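Local coordinates for periplasmic lipopolysaccharide transport protein LPTH (Pseudomonas aeruginosa, PDB 4UU4) that binds lipopolysaccharide and is required for its translocation across the periplasm from the inner to the outer membrane, at residues A[50-55]-A[66-71]. Numbering follows the deposited sequence.
Sequences VYRGDV and GNTVTL
Y51 and V69 form a hydrogen-bonded antiparallel pair in the beta-jellyroll of the LptA family, next to the corner at G53-D54 and N67, where the two segments pass between its sheets. Two nearly straight bonds define the pair: Y51 N reaches V69 O at 2.8 Å and V69 N reaches Y51 O at 2.9 Å. The axes of strands 50-52 and 68-71, 4.7 Å apart at 163°, confirm the direction. Past R52 the register slips by one residue, a beta bulge; N67 and T68 form a second, classic bulge against V85 of strand 81-85. Around the corner G53 N donates to N67 O (3.2 Å), and the V55-G66 pair belongs to the other sheet, at the start of strand 55-59 and the end of strand 62-66, its V55 N to G66 O bond being weak.

The Y51 side chain can be followed outward. CB and then CD1 pass V69 O, which lies at the ring's edge near its plane; CE1 meets L71 CG at 3.6 Å; CZ and OH run on past L71 CD1. With CG anti to the carbonyl carbon (chi1 -51°), the ring is carried to this edge-on contact, crossing the leucine at about a right angle. V35, A37 and A40 also touch this tyrosine. On the opposite face V50 CG2 meets T68 CG2 at 3.8 Å and lies over one face of the R52 guanidinium, toward its rim. Back on the tyrosine's face, V55 spans the corner, its CG1 resting 3.6 Å from V69 CG2.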
loop_
_atom_site.group_PDB
_atom_site.type_symbol
_atom_site.label_atom_id
_atom_site.label_comp_id
_atom_site.label_asym_id
_atom_site.label_seq_id
_atom_site.Cartn_x
_atom_site.Cartn_y
_atom_site.Cartn_z
ATOM N N VAL A 50 -11.669 -0.934 -11.695
ATOM C CA VAL A 50 -11.881 -0.090 -10.514
ATOM C C VAL A 50 -12.996 -0.596 -9.593
ATOM O O VAL A 50 -14.114 -0.869 -10.030
ATOM C CB VAL A 50 -12.053 1.417 -10.861
ATOM C CG1 VAL A 50 -12.992 1.601 -12.027
ATOM C CG2 VAL A 50 -12.538 2.200 -9.648
ATOM N N TYR A 51 -12.655 -0.724 -8.313
ATOM C CA TYR A 51 -13.545 -1.232 -7.280
ATOM C C TYR A 51 -13.883 -0.132 -6.270
ATOM O O TYR A 51 -13.004 0.623 -5.843
ATOM C CB TYR A 51 -12.883 -2.403 -6.551
ATOM C CG TYR A 51 -12.342 -3.485 -7.459
ATOM C CD1 TYR A 51 -11.070 -3.388 -8.008
ATOM C CD2 TYR A 51 -13.099 -4.617 -7.752
ATOM C CE1 TYR A 51 -10.571 -4.380 -8.835
ATOM C CE2 TYR A 51 -12.609 -5.613 -8.579
ATOM C CZ TYR A 51 -11.347 -5.488 -9.117
ATOM O OH TYR A 51 -10.857 -6.476 -9.938
ATOM N N ARG A 52 -15.157 -0.053 -5.889
ATOM C CA ARG A 52 -15.619 0.985 -4.967
ATOM C C ARG A 52 -16.459 0.410 -3.829
ATOM O O ARG A 52 -17.156 -0.597 -4.007
ATOM C CB ARG A 52 -16.445 2.039 -5.709
ATOM C CG ARG A 52 -15.727 2.742 -6.847
ATOM C CD ARG A 52 -16.604 3.834 -7.442
ATOM N NE ARG A 52 -16.220 4.176 -8.809
ATOM C CZ ARG A 52 -16.516 3.434 -9.872
ATOM N NH1 ARG A 52 -17.189 2.300 -9.727
ATOM N NH2 ARG A 52 -16.132 3.819 -11.081
ATOM N N GLY A 53 -16.386 1.060 -2.667
ATOM C CA GLY A 53 -17.224 0.722 -1.526
ATOM C C GLY A 53 -16.610 -0.272 -0.556
ATOM O O GLY A 53 -16.780 -1.481 -0.716
ATOM N N ASP A 54 -15.912 0.241 0.457
ATOM C CA ASP A 54 -15.244 -0.591 1.460
ATOM C C ASP A 54 -14.385 -1.669 0.816
ATOM O O ASP A 54 -14.463 -2.838 1.188
ATOM C CB ASP A 54 -16.254 -1.251 2.405
ATOM C CG ASP A 54 -16.917 -0.264 3.338
ATOM O OD1 ASP A 54 -16.211 0.311 4.196
ATOM O OD2 ASP A 54 -18.151 -0.079 3.224
ATOM N N VAL A 55 -13.572 -1.270 -0.154
ATOM C CA VAL A 55 -12.764 -2.209 -0.916
ATOM C C VAL A 55 -11.686 -2.876 -0.068
ATOM O O VAL A 55 -10.921 -2.204 0.646
ATOM C CB VAL A 55 -12.112 -1.511 -2.110
ATOM C CG1 VAL A 55 -11.569 -2.533 -3.094
ATOM C CG2 VAL A 55 -13.118 -0.595 -2.775
ATOM N N GLY A 66 -9.551 0.400 1.187
ATOM C CA GLY A 66 -9.770 1.751 0.699
ATOM C C GLY A 66 -11.198 2.037 0.290
ATOM O O GLY A 66 -12.045 1.150 0.301
ATOM N N ASN A 67 -11.463 3.294 -0.049
ATOM C CA ASN A 67 -12.746 3.687 -0.593
ATOM C C ASN A 67 -12.773 3.356 -2.072
ATOM O O ASN A 67 -13.777 2.878 -2.596
ATOM C CB ASN A 67 -12.981 5.179 -0.388
ATOM C CG ASN A 67 -12.983 5.559 1.068
ATOM O OD1 ASN A 67 -12.361 6.547 1.465
ATOM N ND2 ASN A 67 -13.672 4.770 1.880
ATOM N N THR A 68 -11.651 3.605 -2.740
ATOM C CA THR A 68 -11.570 3.329 -4.167
ATOM C C THR A 68 -10.235 2.704 -4.544
ATOM O O THR A 68 -9.168 3.259 -4.253
ATOM C CB THR A 68 -11.772 4.604 -4.997
ATOM O OG1 THR A 68 -12.930 5.305 -4.526
ATOM C CG2 THR A 68 -11.933 4.263 -6.475
ATOM N N VAL A 69 -10.302 1.554 -5.209
ATOM C CA VAL A 69 -9.099 0.834 -5.607
ATOM C C VAL A 69 -9.048 0.582 -7.113
ATOM O O VAL A 69 -10.017 0.141 -7.710
ATOM C CB VAL A 69 -8.971 -0.492 -4.835
ATOM C CG1 VAL A 69 -7.764 -1.284 -5.312
ATOM C CG2 VAL A 69 -8.858 -0.210 -3.343
ATOM N N THR A 70 -7.914 0.883 -7.729
ATOM C CA THR A 70 -7.732 0.609 -9.145
ATOM C C THR A 70 -6.594 -0.380 -9.354
ATOM O O THR A 70 -5.503 -0.195 -8.817
ATOM C CB THR A 70 -7.420 1.889 -9.938
ATOM O OG1 THR A 70 -8.469 2.845 -9.744
ATOM C CG2 THR A 70 -7.292 1.572 -11.420
ATOM N N LEU A 71 -6.860 -1.434 -10.127
ATOM C CA LEU A 71 -5.824 -2.367 -10.550
ATOM C C LEU A 71 -5.447 -2.084 -11.990
ATOM O O LEU A 71 -6.318 -2.033 -12.867
ATOM C CB LEU A 71 -6.305 -3.812 -10.454
ATOM C CG LEU A 71 -7.040 -4.259 -9.197
ATOM C CD1 LEU A 71 -7.228 -5.767 -9.206
ATOM C CD2 LEU A 71 -6.303 -3.827 -7.961
#